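Side-chain contacts in luciferase-like monooxygenase (Streptomyces bottropensis, PDB 7BIP), which probably acts as a monooxygenase of the bacterial luciferase-like family in the biosynthesis of the aromatic polyketide rishirilide: residues Val11-Lys16 against Gly51-Asp56; Glu44-Glu49 against Thr117-Ser122. One frame throughout, in Å; residues are numbered along the deposited sequence.

How the contacts relate
From the N terminus, strand 2-6 runs into the loop holding 11-16, and after helix 18-35 and strand 39-42 a second long loop carries first 44-49 and then 51-56. Contact 1 closes the chain between these two loops of the luciferase-like TIM barrel, each of which follows a strand of the parallel sheet. Contact 2 sets out from 44-49, inside that first closure, and reaches forward to the end of helix 113-119, so the two closures cross. The backbone joins them directly: the N of V11 lies 3.1 Å from the O of E49, and the N of H45 lies 3.0 Å from the O of S54, both probable hydrogen bonds. Both contacts also touch the second subunit.

Contact 1 of 2, residues Val11-Lys16 against Gly51-Asp56; sequences VGPAEK and GGYSPD
A buried loop-to-loop contact, built around one tyrosine, joins the segment after strand 2-6 to the segment after strand 39-42 in this TIM-barrel fold of the luciferase-like family. Y53 follows the two glycines of a type I beta turn, G51 to S54, and reaches across into the curl of 11-16. Its CG stands anti to the carbonyl carbon (chi1 -82°), which carries the ring over to V11 and the hydroxyl into the bend between G12 and K16. There the OH donates to the O of K16 at 2.7 Å, nearly in line with the carbonyl bond (168°), and that oxygen lies in the ring plane, at the edge. P13 comes in at the same end, its CD 3.6 Å from the OH of Y53. V11 covers one face: CG1 makes a CH-pi contact 4.0 Å from the centroid of Y53, and the O of V11 lies over the same face toward the rim. The curl itself is held by the O of G12, which accepts from the N of both E15 and K16, while the N of G12 donates to OE2 of E15, a carboxylate also salt-bridged to R253. H21 adds an edge-to-face ring to Y53, and L161 of the second subunit packs on it. One water bridges the backbones, 2.9 Å from the O of V11 and accepting from the N of Y53 at 3.0 Å.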
loop_
_atom_site.group_PDB
_atom_site.type_symbol
_atom_site.label_atom_id
_atom_site.label_comp_id
_atom_site.label_asym_id
_atom_site.label_seq_id
_atom_site.Cartn_x
_atom_site.Cartn_y
_atom_site.Cartn_z
ATOM N N VAL A 11 -4.351 4.715 19.436
ATOM C CA VAL A 11 -4.958 3.520 20.000
ATOM C C VAL A 11 -3.914 2.418 19.995
ATOM O O VAL A 11 -3.053 2.361 19.111
ATOM C CB VAL A 11 -6.224 3.114 19.201
ATOM C CG1 VAL A 11 -5.859 2.808 17.746
ATOM C CG2 VAL A 11 -6.911 1.935 19.861
ATOM N N GLY A 12 -3.979 1.549 20.999
ATOM C CA GLY A 12 -3.128 0.388 21.062
ATOM C C GLY A 12 -3.952 -0.865 21.244
ATOM O O GLY A 12 -5.162 -0.802 21.471
ATOM N N PRO A 13 -3.306 -2.030 21.158
ATOM C CA PRO A 13 -4.069 -3.291 21.108
ATOM C C PRO A 13 -4.903 -3.561 22.347
ATOM O O PRO A 13 -5.899 -4.290 22.258
ATOM C CB PRO A 13 -2.988 -4.364 20.912
ATOM C CG PRO A 13 -1.672 -3.682 21.091
ATOM C CD PRO A 13 -1.879 -2.218 20.863
ATOM N N ALA A 14 -4.553 -2.988 23.497
ATOM C CA ALA A 14 -5.376 -3.182 24.682
ATOM C C ALA A 14 -6.696 -2.425 24.604
ATOM O O ALA A 14 -7.648 -2.800 25.296
ATOM C CB ALA A 14 -4.601 -2.766 25.934
ATOM N N GLU A 15 -6.780 -1.371 23.786
ATOM C CA GLU A 15 -8.025 -0.622 23.631
ATOM C C GLU A 15 -8.871 -1.120 22.472
ATOM O O GLU A 15 -10.096 -1.198 22.592
ATOM C CB GLU A 15 -7.746 0.865 23.411
ATOM C CG GLU A 15 -6.952 1.543 24.502
ATOM C CD GLU A 15 -6.389 2.872 24.038
ATOM O OE1 GLU A 15 -7.065 3.907 24.242
ATOM O OE2 GLU A 15 -5.278 2.876 23.464
ATOM N N LYS A 16 -8.242 -1.435 21.340
ATOM C CA LYS A 16 -8.971 -1.825 20.144
ATOM C C LYS A 16 -8.039 -2.639 19.263
ATOM O O LYS A 16 -6.925 -2.196 18.978
ATOM C CB LYS A 16 -9.492 -0.589 19.391
ATOM C CG LYS A 16 -10.462 -0.897 18.266
ATOM C CD LYS A 16 -11.037 0.385 17.681
ATOM C CE LYS A 16 -11.927 1.097 18.682
ATOM N NZ LYS A 16 -12.983 1.907 18.011
ATOM N N GLY A 51 -0.418 7.085 16.389
ATOM C CA GLY A 51 -0.264 6.956 14.955
ATOM C C GLY A 51 0.192 5.601 14.459
ATOM O O GLY A 51 0.129 5.355 13.246
ATOM N N GLY A 52 0.639 4.710 15.349
ATOM C CA GLY A 52 1.416 3.547 14.927
ATOM C C GLY A 52 0.635 2.459 14.214
ATOM O O GLY A 52 1.255 1.604 13.568
ATOM N N TYR A 53 -0.698 2.450 14.328
ATOM C CA TYR A 53 -1.494 1.569 13.473
ATOM C C TYR A 53 -1.396 1.948 12.008
ATOM O O TYR A 53 -1.877 1.190 11.160
ATOM C CB TYR A 53 -2.971 1.579 13.865
ATOM C CG TYR A 53 -3.337 0.687 15.027
ATOM C CD1 TYR A 53 -2.366 0.235 15.925
ATOM C CD2 TYR A 53 -4.650 0.302 15.246
ATOM C CE1 TYR A 53 -2.705 -0.575 16.998
ATOM C CE2 TYR A 53 -4.996 -0.515 16.323
ATOM C CZ TYR A 53 -4.021 -0.942 17.199
ATOM O OH TYR A 53 -4.359 -1.750 18.267
ATOM N N SER A 54 -0.793 3.088 11.672
ATOM C CA SER A 54 -0.682 3.496 10.274
ATOM C C SER A 54 0.774 3.760 9.883
ATOM O O SER A 54 1.163 4.906 9.621
ATOM C CB SER A 54 -1.558 4.717 10.010
ATOM O OG SER A 54 -1.562 4.979 8.610
ATOM N N PRO A 55 1.596 2.708 9.780
ATOM C CA PRO A 55 2.969 2.894 9.266
ATOM C C PRO A 55 3.023 3.161 7.770
ATOM O O PRO A 55 4.070 3.610 7.286
ATOM C CB PRO A 55 3.658 1.564 9.617
ATOM C CG PRO A 55 2.533 0.557 9.669
ATOM C CD PRO A 55 1.339 1.317 10.204
ATOM N N ASP A 56 1.934 2.932 7.038
ATOM C CA ASP A 56 1.922 3.116 5.584
ATOM C C ASP A 56 0.545 3.625 5.166
ATOM O O ASP A 56 -0.373 2.838 4.911
ATOM C CB ASP A 56 2.257 1.811 4.860
ATOM C CG ASP A 56 2.610 2.020 3.413
ATOM O OD1 ASP A 56 3.747 2.445 3.128
ATOM O OD2 ASP A 56 1.755 1.748 2.557
HETATM O O HOH W 1 -2.195 3.647 16.672
#

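Contact 2 of 2, residues Glu44-Glu49 against Thr117-Ser122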
loop_
_atom_site.group_PDB
_atom_site.type_symbol
_atom_site.label_atom_id
_atom_site.label_comp_id
_atom_site.label_asym_id
_atom_site.label_seq_id
_atom_site.Cartn_x
_atom_site.Cartn_y
_atom_site.Cartn_z
ATOM N N GLU A 44 1.144 8.799 8.662
ATOM C CA GLU A 44 2.236 7.823 8.713
ATOM C C GLU A 44 2.961 7.971 10.043
ATOM O O GLU A 44 3.509 9.041 10.334
ATOM C CB GLU A 44 3.232 8.017 7.563
ATOM C CG GLU A 44 4.367 6.981 7.569
ATOM C CD GLU A 44 5.327 7.138 6.405
ATOM O OE1 GLU A 44 5.017 7.918 5.479
ATOM O OE2 GLU A 44 6.400 6.485 6.417
ATOM N N HIS A 45 2.980 6.898 10.839
ATOM C CA HIS A 45 3.722 6.877 12.100
ATOM C C HIS A 45 4.098 5.442 12.442
ATOM O O HIS A 45 3.454 4.492 11.993
ATOM C CB HIS A 45 2.916 7.468 13.255
ATOM C CG HIS A 45 3.072 8.944 13.397
ATOM N ND1 HIS A 45 4.298 9.548 13.570
ATOM C CD2 HIS A 45 2.160 9.943 13.361
ATOM C CE1 HIS A 45 4.134 10.855 13.654
ATOM N NE2 HIS A 45 2.847 11.122 13.522
ATOM N N TYR A 46 5.134 5.291 13.280
ATOM C CA TYR A 46 5.666 3.975 13.624
ATOM C C TYR A 46 5.761 3.772 15.133
ATOM O O TYR A 46 6.139 4.690 15.870
ATOM C CB TYR A 46 7.060 3.762 13.011
ATOM C CG TYR A 46 7.084 3.930 11.517
ATOM C CD1 TYR A 46 6.984 2.831 10.670
ATOM C CD2 TYR A 46 7.194 5.193 10.949
ATOM C CE1 TYR A 46 7.001 2.994 9.281
ATOM C CE2 TYR A 46 7.217 5.368 9.578
ATOM C CZ TYR A 46 7.118 4.266 8.750
ATOM O OH TYR A 46 7.140 4.455 7.385
ATOM N N PHE A 47 5.403 2.560 15.573
ATOM C CA PHE A 47 5.793 1.940 16.849
ATOM C C PHE A 47 4.937 2.290 18.062
ATOM O O PHE A 47 4.866 1.496 19.003
ATOM C CB PHE A 47 7.246 2.262 17.230
ATOM C CG PHE A 47 8.230 2.057 16.130
ATOM C CD1 PHE A 47 8.170 0.942 15.309
ATOM C CD2 PHE A 47 9.224 2.991 15.918
ATOM C CE1 PHE A 47 9.078 0.769 14.292
ATOM C CE2 PHE A 47 10.140 2.821 14.916
ATOM C CZ PHE A 47 10.070 1.707 14.094
ATOM N N HIS A 48 4.319 3.464 18.084
ATOM C CA HIS A 48 3.650 3.946 19.282
ATOM C C HIS A 48 2.147 3.978 19.056
ATOM O O HIS A 48 1.679 4.040 17.919
ATOM C CB HIS A 48 4.145 5.344 19.658
ATOM C CG HIS A 48 5.602 5.395 19.994
ATOM N ND1 HIS A 48 6.105 4.924 21.189
ATOM C CD2 HIS A 48 6.664 5.856 19.292
ATOM C CE1 HIS A 48 7.416 5.093 21.208
ATOM N NE2 HIS A 48 7.780 5.657 20.070
ATOM N N GLU A 49 1.391 3.953 20.156
ATOM C CA GLU A 49 -0.056 4.114 20.035
ATOM C C GLU A 49 -0.416 5.406 19.313
ATOM O O GLU A 49 -1.446 5.467 18.625
ATOM C CB GLU A 49 -0.705 4.058 21.420
ATOM C CG GLU A 49 -0.656 2.674 22.034
ATOM C CD GLU A 49 -0.432 2.693 23.534
ATOM O OE1 GLU A 49 -1.171 3.408 24.248
ATOM O OE2 GLU A 49 0.496 1.995 23.996
ATOM N N THR A 117 15.616 6.931 15.313
ATOM C CA THR A 117 16.592 5.983 15.838
ATOM C C THR A 117 16.438 4.621 15.178
ATOM O O THR A 117 17.431 3.989 14.790
ATOM C CB THR A 117 16.443 5.852 17.353
ATOM O OG1 THR A 117 16.645 7.127 17.972
ATOM C CG2 THR A 117 17.475 4.871 17.882
ATOM N N ALA A 118 15.197 4.159 15.029
ATOM C CA ALA A 118 14.966 2.818 14.500
ATOM C C ALA A 118 15.381 2.709 13.041
ATOM O O ALA A 118 15.913 1.678 12.615
ATOM C CB ALA A 118 13.498 2.433 14.669
ATOM N N PHE A 119 15.149 3.758 12.254
ATOM C CA PHE A 119 15.564 3.733 10.858
ATOM C C PHE A 119 17.015 4.158 10.679
ATOM O O PHE A 119 17.511 4.154 9.547
ATOM C CB PHE A 119 14.631 4.609 10.017
ATOM C CG PHE A 119 13.303 3.968 9.721
ATOM C CD1 PHE A 119 13.191 3.021 8.723
ATOM C CD2 PHE A 119 12.160 4.324 10.435
ATOM C CE1 PHE A 119 11.970 2.428 8.436
ATOM C CE2 PHE A 119 10.926 3.739 10.149
ATOM C CZ PHE A 119 10.837 2.786 9.150
ATOM N N GLU A 120 17.708 4.473 11.775
ATOM C CA GLU A 120 19.125 4.835 11.752
ATOM C C GLU A 120 19.364 6.028 10.833
ATOM O O GLU A 120 20.303 6.051 10.031
ATOM C CB GLU A 120 19.999 3.640 11.350
ATOM C CG GLU A 120 19.887 2.466 12.327
ATOM C CD GLU A 120 20.704 1.268 11.880
ATOM O OE1 GLU A 120 21.875 1.148 12.313
ATOM O OE2 GLU A 120 20.185 0.453 11.087
ATOM N N ILE A 121 18.494 7.026 10.948
ATOM C CA ILE A 121 18.611 8.266 10.200
ATOM C C ILE A 121 18.807 9.401 11.192
ATOM O O ILE A 121 18.138 9.459 12.230
ATOM C CB ILE A 121 17.368 8.514 9.318
ATOM C CG1 ILE A 121 17.237 7.407 8.266
ATOM C CG2 ILE A 121 17.408 9.923 8.709
ATOM C CD1 ILE A 121 18.393 7.336 7.309
ATOM N N SER A 122 19.735 10.297 10.883
ATOM C CA SER A 122 19.978 11.427 11.763
ATOM C C SER A 122 18.942 12.524 11.546
ATOM O O SER A 122 18.497 12.767 10.421
ATOM C CB SER A 122 21.373 11.986 11.515
ATOM O OG SER A 122 21.600 13.098 12.355
#
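F119 turns the edge of its ring onto the face of Y46, a T-shaped pair that fastens the C-terminal end of helix 113-119 to the loop after strand 39-42 in the TIM barrel. The centroids of the two rings are 5.1 Å apart and their planes stand at 75°. CE2 of F119 sits over the centre of the Y46 ring, 3.8 Å above its plane, and CZ of F119 comes as near as 3.8 Å to CE1 of Y46. The helix ends here in a Schellman motif, with E120 at positive phi. A118, the residue before F119, meets F47, the residue after Y46, with its CB touching CE2 and CZ of F47. F47 in turn lies with a face against CB of Y46, so the two loop residues pack on each other as well as on the helix. F82 stacks on the ring of F119, and H84 of the second subunit meets F119 edge-to-face, which places this aromatic cluster at the dimer interface. The OH of Y46 is modelled 2.4 Å from OE2 of E44, too short for the length to be trusted, and has a weak partner in K87 NZ of the second subunit.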